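Long-range contact in putative oxidoreductase with NAD(P)-binding Rossmann-fold domain (Clostridium difficile, PDB 3UUW), which probably acts as an NAD(P)-dependent oxidoreductase of the Gfo/Idh/MocA family, binding its dinucleotide cofactor through a Rossmann-fold domain: residues Lys5-Ile17 with Leu26-Thr39. Sequence-based numbering, arbitrary orientation.
Sequences KNIKMGMIGLGSI and LTKSERFEFVGAFT
Met-9 sets its terminal methyl in the corner formed by the Phe-34 and Phe-32 rings, in the tightly packed part of the contact. With CG anti to the backbone N (chi1 -179°) and further bends at chi2 and chi3, its chain curls so that CE sits over the centre of the Phe-34 ring, 3.5 Å from the centroid, in a CH-pi contact; SD also lies over that face. CE meets the Phe-32 ring obliquely, 3.3 Å from CE1. A flexible, polarisable thioether suits this place because it can bend to fit both rings. Met-11 extends the layer: its CB approaches Phe-34 and its CE reaches CD1 of Leu-26 at 3.6 Å. Beneath these side chains, strands 8-12 and 33-38 run parallel, as neighbours in a right-handed beta-alpha-beta unit completed by helix 16-26. Met-9 N donates an almost straight bond (176°) to Glu-33 O at 2.8 Å, and Val-35 N returns a more bent one to Met-9 O. At Val-35 the register slips by one residue, and bare Gly-10 brings its CA within 3.2 Å of Gly-36 O.

On the opposite face the Lys-8 chain presses closely on Val-35, CE to CG2 3.4 Å. The solvent side begins at the polar ends: Lys-8 NZ stays 5.0 Å from Glu-33 OE1 and bonds instead to the carbonyl of Lys-66. Exposed Lys-5 is long enough to bring NZ to Ser-29 O at 2.6 Å and to Phe-32 O, lying 47° out of the latter's carbonyl plane. A water links Ile-7 N with Arg-31 O. Thus ammonium and water satisfy carbonyls of residues 29-32, though buried Phe-32 N has no partner, while the apolar strand pair leads into Gly-13. Its positive phi suits glycine, and with Gly-15 it fits the GxGxxA pattern of Rossmann turns, which probably meet the dinucleotide.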
ATOM      1  N   LYS A   5     -10.525  13.134  44.798  1.00 42.39           N
ATOM      2  CA  LYS A   5     -11.502  13.586  43.763  1.00 41.31           C
ATOM      3  C   LYS A   5     -12.877  13.025  44.048  1.00 39.50           C
ATOM      4  O   LYS A   5     -13.045  12.172  44.923  1.00 40.80           O
ATOM      5  CB  LYS A   5     -11.044  13.159  42.375  1.00 41.26           C
ATOM      6  CG  LYS A   5      -9.728  13.781  41.980  1.00 43.03           C
ATOM      7  CD  LYS A   5      -8.954  12.858  41.095  1.00 42.78           C
ATOM      8  CE  LYS A   5      -7.524  13.294  40.968  1.00 44.68           C
ATOM      9  NZ  LYS A   5      -6.700  12.174  40.420  1.00 44.09           N
ATOM     10  N   ASN A   6     -13.859  13.511  43.299  1.00 36.50           N
ATOM     11  CA  ASN A   6     -15.240  13.127  43.497  1.00 35.24           C
ATOM     12  C   ASN A   6     -15.449  11.628  43.300  1.00 31.25           C
ATOM     13  O   ASN A   6     -16.067  10.968  44.134  1.00 32.79           O
ATOM     14  CB  ASN A   6     -16.138  13.917  42.524  1.00 35.85           C
ATOM     15  CG  ASN A   6     -17.612  13.530  42.615  1.00 39.07           C
ATOM     16  OD1 ASN A   6     -18.284  13.323  41.587  1.00 45.37           O
ATOM     17  ND2 ASN A   6     -18.123  13.437  43.833  1.00 41.27           N
ATOM     18  N   ILE A   7     -14.947  11.091  42.197  1.00 26.03           N
ATOM     19  CA  ILE A   7     -15.229   9.711  41.867  1.00 22.88           C
ATOM     20  C   ILE A   7     -14.111   8.756  42.315  1.00 22.46           C
ATOM     21  O   ILE A   7     -12.948   8.966  42.003  1.00 22.06           O
ATOM     22  CB  ILE A   7     -15.486   9.548  40.349  1.00 21.15           C
ATOM     23  CG1 ILE A   7     -16.729  10.352  39.934  1.00 24.11           C
ATOM     24  CG2 ILE A   7     -15.622   8.057  39.990  1.00 23.53           C
ATOM     25  CD1 ILE A   7     -16.937  10.417  38.446  1.00 23.02           C
ATOM     26  N   LYS A   8     -14.502   7.706  43.037  1.00 22.03           N
ATOM     27  CA  LYS A   8     -13.591   6.687  43.540  1.00 22.55           C
ATOM     28  C   LYS A   8     -13.759   5.427  42.689  1.00 20.66           C
ATOM     29  O   LYS A   8     -14.855   4.883  42.586  1.00 21.26           O
ATOM     30  CB  LYS A   8     -13.898   6.366  45.007  1.00 22.67           C
ATOM     31  CG  LYS A   8     -13.725   7.551  45.979  1.00 28.24           C
ATOM     32  CD  LYS A   8     -13.917   7.135  47.447  1.00 32.18           C
ATOM     33  CE  LYS A   8     -12.641   6.527  48.064  1.00 37.61           C
ATOM     34  NZ  LYS A   8     -12.870   5.740  49.342  1.00 34.73           N
ATOM     35  N   MET A   9     -12.675   4.962  42.093  1.00 19.31           N
ATOM     36  CA  MET A   9     -12.719   3.779  41.230  1.00 18.55           C
ATOM     37  C   MET A   9     -11.832   2.670  41.769  1.00 19.10           C
ATOM     38  O   MET A   9     -10.739   2.932  42.290  1.00 19.19           O
ATOM     39  CB  MET A   9     -12.283   4.178  39.807  1.00 17.93           C
ATOM     40  CG  MET A   9     -12.291   3.076  38.722  1.00 19.23           C
ATOM     41  SD  MET A   9     -10.853   1.990  38.739  1.00 25.19           S
ATOM     42  CE  MET A   9      -9.592   3.103  38.135  1.00 26.03           C
ATOM     43  N   GLY A  10     -12.298   1.434  41.612  1.00 18.43           N
ATOM     44  CA  GLY A  10     -11.517   0.254  41.933  1.00 18.05           C
ATOM     45  C   GLY A  10     -11.516  -0.639  40.714  1.00 18.74           C
ATOM     46  O   GLY A  10     -12.386  -0.527  39.843  1.00 18.52           O
ATOM     47  N   MET A  11     -10.571  -1.561  40.672  1.00 17.41           N
ATOM     48  CA  MET A  11     -10.490  -2.536  39.602  1.00 17.86           C
ATOM     49  C   MET A  11     -10.522  -3.931  40.192  1.00 17.91           C
ATOM     50  O   MET A  11      -9.827  -4.201  41.170  1.00 19.30           O
ATOM     51  CB  MET A  11      -9.198  -2.358  38.785  1.00 18.19           C
ATOM     52  CG  MET A  11      -9.100  -3.291  37.599  1.00 15.62           C
ATOM     53  SD  MET A  11      -7.692  -2.896  36.528  1.00 21.19           S
ATOM     54  CE  MET A  11      -8.226  -1.367  35.798  1.00 21.44           C
ATOM     55  N   ILE A  12     -11.323  -4.814  39.586  1.00 17.50           N
ATOM     56  CA  ILE A  12     -11.363  -6.216  39.969  1.00 17.48           C
ATOM     57  C   ILE A  12     -10.978  -7.064  38.766  1.00 18.96           C
ATOM     58  O   ILE A  12     -11.592  -6.964  37.695  1.00 18.61           O
ATOM     59  CB  ILE A  12     -12.766  -6.620  40.517  1.00 17.08           C
ATOM     60  CG1 ILE A  12     -13.016  -5.929  41.861  1.00 17.68           C
ATOM     61  CG2 ILE A  12     -12.895  -8.110  40.661  1.00 19.26           C
ATOM     62  CD1 ILE A  12     -14.447  -6.084  42.399  1.00 19.82           C
ATOM     63  N   GLY A  13      -9.981  -7.933  38.961  1.00 20.47           N
ATOM     64  CA  GLY A  13      -9.465  -8.787  37.896  1.00 22.75           C
ATOM     65  C   GLY A  13      -8.272  -8.089  37.284  1.00 24.01           C
ATOM     66  O   GLY A  13      -8.414  -7.047  36.638  1.00 25.59           O
ATOM     67  N   LEU A  14      -7.080  -8.599  37.545  1.00 23.49           N
ATOM     68  CA  LEU A  14      -5.863  -7.989  37.044  1.00 22.92           C
ATOM     69  C   LEU A  14      -5.134  -8.935  36.089  1.00 25.65           C
ATOM     70  O   LEU A  14      -3.903  -9.010  36.098  1.00 29.94           O
ATOM     71  CB  LEU A  14      -4.974  -7.566  38.193  1.00 22.93           C
ATOM     72  CG  LEU A  14      -5.588  -6.590  39.201  1.00 22.63           C
ATOM     73  CD1 LEU A  14      -4.669  -6.406  40.404  1.00 24.29           C
ATOM     74  CD2 LEU A  14      -5.889  -5.255  38.519  1.00 23.84           C
ATOM     75  N   GLY A  15      -5.917  -9.588  35.232  1.00 24.80           N
ATOM     76  CA  GLY A  15      -5.420 -10.524  34.222  1.00 26.74           C
ATOM     77  C   GLY A  15      -4.811  -9.842  33.002  1.00 26.13           C
ATOM     78  O   GLY A  15      -4.547  -8.645  33.010  1.00 22.42           O
ATOM     79  N   SER A  16      -4.598 -10.601  31.936  1.00 26.53           N
ATOM     80  CA  SER A  16      -3.878 -10.054  30.782  1.00 27.18           C
ATOM     81  C   SER A  16      -4.632  -8.886  30.122  1.00 24.18           C
ATOM     82  O   SER A  16      -4.018  -7.907  29.734  1.00 22.16           O
ATOM     83  CB  SER A  16      -3.529 -11.149  29.773  1.00 29.16           C
ATOM     84  OG  SER A  16      -4.687 -11.613  29.109  1.00 32.91           O
ATOM     85  N   ILE A  17      -5.949  -8.977  30.017  1.00 23.63           N
ATOM     86  CA  ILE A  17      -6.741  -7.891  29.434  1.00 23.80           C
ATOM     87  C   ILE A  17      -6.672  -6.618  30.286  1.00 21.81           C
ATOM     88  O   ILE A  17      -6.470  -5.511  29.775  1.00 21.41           O
ATOM     89  CB  ILE A  17      -8.197  -8.348  29.203  1.00 25.48           C
ATOM     90  CG1 ILE A  17      -8.228  -9.526  28.216  1.00 29.32           C
ATOM     91  CG2 ILE A  17      -9.020  -7.224  28.706  1.00 26.86           C
ATOM     92  CD1 ILE A  17      -7.560  -9.239  26.885  1.00 34.24           C
ATOM     93  N   LEU A  26      -5.919   3.762  32.915  1.00 20.47           N
ATOM     94  CA  LEU A  26      -6.552   4.127  34.167  1.00 19.26           C
ATOM     95  C   LEU A  26      -5.563   4.466  35.270  1.00 19.26           C
ATOM     96  O   LEU A  26      -5.925   5.156  36.212  1.00 18.45           O
ATOM     97  CB  LEU A  26      -7.522   3.032  34.627  1.00 19.27           C
ATOM     98  CG  LEU A  26      -8.739   2.829  33.724  1.00 19.12           C
ATOM     99  CD1 LEU A  26      -9.513   1.617  34.206  1.00 23.52           C
ATOM    100  CD2 LEU A  26      -9.629   4.111  33.672  1.00 20.40           C
ATOM    101  N   THR A  27      -4.316   4.005  35.139  1.00 19.21           N
ATOM    102  CA  THR A  27      -3.304   4.307  36.139  1.00 19.58           C
ATOM    103  C   THR A  27      -2.797   5.738  36.055  1.00 22.18           C
ATOM    104  O   THR A  27      -2.089   6.173  36.970  1.00 22.85           O
ATOM    105  CB  THR A  27      -2.147   3.295  36.114  1.00 19.47           C
ATOM    106  OG1 THR A  27      -1.591   3.254  34.806  1.00 20.52           O
ATOM    107  CG2 THR A  27      -2.655   1.901  36.530  1.00 19.99           C
ATOM    108  N   LYS A  28      -3.123   6.440  34.951  1.00 21.77           N
ATOM    109  CA  LYS A  28      -2.947   7.896  34.839  1.00 22.08           C
ATOM    110  C   LYS A  28      -4.330   8.410  35.255  1.00 21.96           C
ATOM    111  O   LYS A  28      -5.241   8.635  34.432  1.00 20.76           O
ATOM    112  CB  LYS A  28      -2.564   8.317  33.429  1.00 23.10           C
ATOM    113  CG  LYS A  28      -2.296   9.792  33.302  1.00 26.73           C
ATOM    114  CD  LYS A  28      -1.967  10.158  31.880  1.00 28.98           C
ATOM    115  CE  LYS A  28      -1.646  11.611  31.781  1.00 35.43           C
ATOM    116  NZ  LYS A  28      -0.435  11.951  32.552  1.00 41.46           N
ATOM    117  N   SER A  29      -4.496   8.519  36.561  1.00 21.08           N
ATOM    118  CA  SER A  29      -5.813   8.690  37.152  1.00 20.40           C
ATOM    119  C   SER A  29      -6.190  10.147  37.269  1.00 21.84           C
ATOM    120  O   SER A  29      -6.119  10.715  38.339  1.00 24.08           O
ATOM    121  CB  SER A  29      -5.827   7.984  38.509  1.00 20.37           C
ATOM    122  OG  SER A  29      -5.332   6.636  38.383  1.00 19.80           O
ATOM    123  N   GLU A  30      -6.591  10.735  36.149  1.00 21.15           N
ATOM    124  CA  GLU A  30      -6.869  12.181  36.071  1.00 23.13           C
ATOM    125  C   GLU A  30      -8.241  12.620  36.572  1.00 24.15           C
ATOM    126  O   GLU A  30      -8.369  13.685  37.201  1.00 27.23           O
ATOM    127  CB  GLU A  30      -6.708  12.668  34.619  1.00 24.22           C
ATOM    128  CG  GLU A  30      -5.328  12.529  34.022  1.00 28.67           C
ATOM    129  CD  GLU A  30      -5.234  13.100  32.600  1.00 35.34           C
ATOM    130  OE1 GLU A  30      -4.309  13.892  32.340  1.00 40.49           O
ATOM    131  OE2 GLU A  30      -6.093  12.779  31.747  1.00 37.54           O
ATOM    132  N   ARG A  31      -9.265  11.826  36.288  1.00 23.54           N
ATOM    133  CA  ARG A  31     -10.658  12.221  36.573  1.00 26.01           C
ATOM    134  C   ARG A  31     -11.311  11.426  37.702  1.00 24.39           C
ATOM    135  O   ARG A  31     -12.536  11.459  37.878  1.00 24.61           O
ATOM    136  CB  ARG A  31     -11.473  12.045  35.312  1.00 27.37           C
ATOM    137  CG  ARG A  31     -10.997  12.877  34.115  1.00 33.15           C
ATOM    138  CD  ARG A  31     -11.204  14.362  34.325  1.00 41.38           C
ATOM    139  NE  ARG A  31     -11.276  15.102  33.059  1.00 50.28           N
ATOM    140  CZ  ARG A  31     -10.234  15.420  32.283  1.00 53.33           C
ATOM    141  NH1 ARG A  31      -8.991  15.051  32.607  1.00 54.99           N
ATOM    142  NH2 ARG A  31     -10.441  16.097  31.159  1.00 55.26           N
ATOM    143  N   PHE A  32     -10.501  10.701  38.453  1.00 22.06           N
ATOM    144  CA  PHE A  32     -10.989   9.880  39.546  1.00 21.62           C
ATOM    145  C   PHE A  32      -9.832   9.523  40.447  1.00 22.15           C
ATOM    146  O   PHE A  32      -8.658   9.731  40.087  1.00 22.46           O
ATOM    147  CB  PHE A  32     -11.629   8.577  39.017  1.00 19.68           C
ATOM    148  CG  PHE A  32     -10.726   7.796  38.107  1.00 20.27           C
ATOM    149  CD1 PHE A  32      -9.728   6.980  38.611  1.00 20.35           C
ATOM    150  CD2 PHE A  32     -10.853   7.912  36.728  1.00 19.53           C
ATOM    151  CE1 PHE A  32      -8.872   6.298  37.766  1.00 20.11           C
ATOM    152  CE2 PHE A  32     -10.006   7.233  35.875  1.00 22.33           C
ATOM    153  CZ  PHE A  32      -9.006   6.433  36.393  1.00 19.52           C
ATOM    154  N   GLU A  33     -10.159   9.007  41.626  1.00 22.24           N
ATOM    155  CA  GLU A  33      -9.163   8.454  42.521  1.00 23.65           C
ATOM    156  C   GLU A  33      -9.139   6.943  42.307  1.00 22.29           C
ATOM    157  O   GLU A  33     -10.195   6.303  42.363  1.00 20.91           O
ATOM    158  CB  GLU A  33      -9.515   8.748  43.977  1.00 25.74           C
ATOM    159  CG  GLU A  33      -8.456   8.286  44.956  1.00 30.20           C
ATOM    160  CD  GLU A  33      -8.835   8.457  46.426  1.00 39.74           C
ATOM    161  OE1 GLU A  33      -9.991   8.823  46.733  1.00 43.06           O
ATOM    162  OE2 GLU A  33      -7.953   8.208  47.277  1.00 45.63           O
ATOM    163  N   PHE A  34      -7.953   6.380  42.050  1.00 21.00           N
ATOM    164  CA  PHE A  34      -7.776   4.925  41.884  1.00 21.34           C
ATOM    165  C   PHE A  34      -7.576   4.360  43.303  1.00 22.67           C
ATOM    166  O   PHE A  34      -6.461   4.296  43.826  1.00 22.49           O
ATOM    167  CB  PHE A  34      -6.588   4.614  40.962  1.00 21.08           C
ATOM    168  CG  PHE A  34      -6.648   3.248  40.303  1.00 20.39           C
ATOM    169  CD1 PHE A  34      -7.217   2.160  40.936  1.00 22.74           C
ATOM    170  CD2 PHE A  34      -6.080   3.056  39.064  1.00 20.64           C
ATOM    171  CE1 PHE A  34      -7.251   0.904  40.305  1.00 19.79           C
ATOM    172  CE2 PHE A  34      -6.100   1.811  38.440  1.00 22.26           C
ATOM    173  CZ  PHE A  34      -6.699   0.732  39.066  1.00 20.19           C
ATOM    174  N   VAL A  35      -8.692   4.000  43.928  1.00 21.87           N
ATOM    175  CA  VAL A  35      -8.708   3.574  45.325  1.00 23.32           C
ATOM    176  C   VAL A  35      -7.960   2.288  45.606  1.00 21.93           C
ATOM    177  O   VAL A  35      -7.290   2.167  46.646  1.00 22.86           O
ATOM    178  CB  VAL A  35     -10.179   3.427  45.807  1.00 24.07           C
ATOM    179  CG1 VAL A  35     -10.261   2.720  47.170  1.00 27.32           C
ATOM    180  CG2 VAL A  35     -10.836   4.781  45.842  1.00 25.41           C
ATOM    181  N   GLY A  36      -8.075   1.326  44.700  1.00 20.34           N
ATOM    182  CA  GLY A  36      -7.433   0.044  44.901  1.00 19.94           C
ATOM    183  C   GLY A  36      -7.807  -0.980  43.871  1.00 18.53           C
ATOM    184  O   GLY A  36      -8.594  -0.719  42.958  1.00 18.10           O
ATOM    185  N   ALA A  37      -7.251  -2.177  44.040  1.00 19.90           N
ATOM    186  CA  ALA A  37      -7.500  -3.245  43.108  1.00 18.87           C
ATOM    187  C   ALA A  37      -7.466  -4.595  43.819  1.00 21.00           C
ATOM    188  O   ALA A  37      -6.787  -4.758  44.826  1.00 22.21           O
ATOM    189  CB  ALA A  37      -6.454  -3.215  41.973  1.00 20.03           C
ATOM    190  N   PHE A  38      -8.217  -5.541  43.276  1.00 20.47           N
ATOM    191  CA  PHE A  38      -8.278  -6.884  43.793  1.00 21.53           C
ATOM    192  C   PHE A  38      -8.227  -7.846  42.633  1.00 22.50           C
ATOM    193  O   PHE A  38      -8.819  -7.600  41.571  1.00 20.29           O
ATOM    194  CB  PHE A  38      -9.576  -7.135  44.577  1.00 22.18           C
ATOM    195  CG  PHE A  38      -9.830  -8.604  44.846  1.00 22.09           C
ATOM    196  CD1 PHE A  38      -9.206  -9.246  45.899  1.00 23.50           C
ATOM    197  CD2 PHE A  38     -10.612  -9.355  43.982  1.00 23.46           C
ATOM    198  CE1 PHE A  38      -9.401 -10.602  46.112  1.00 23.10           C
ATOM    199  CE2 PHE A  38     -10.817 -10.696  44.183  1.00 26.99           C
ATOM    200  CZ  PHE A  38     -10.215 -11.326  45.249  1.00 24.59           C
ATOM    201  N   THR A  39      -7.487  -8.928  42.851  1.00 22.13           N
ATOM    202  CA  THR A  39      -7.506 -10.095  41.989  1.00 23.58           C
ATOM    203  C   THR A  39      -7.276 -11.307  42.929  1.00 23.77           C
ATOM    204  O   THR A  39      -6.606 -11.178  43.948  1.00 22.71           O
ATOM    205  CB  THR A  39      -6.514  -9.973  40.800  1.00 23.59           C
ATOM    206  OG1 THR A  39      -6.899 -10.882  39.761  1.00 24.75           O
ATOM    207  CG2 THR A  39      -5.059 -10.239  41.220  1.00 23.38           C
TER
HETATM  208  O   HOH W   1     -13.784  12.571  40.112  1.00 29.65           O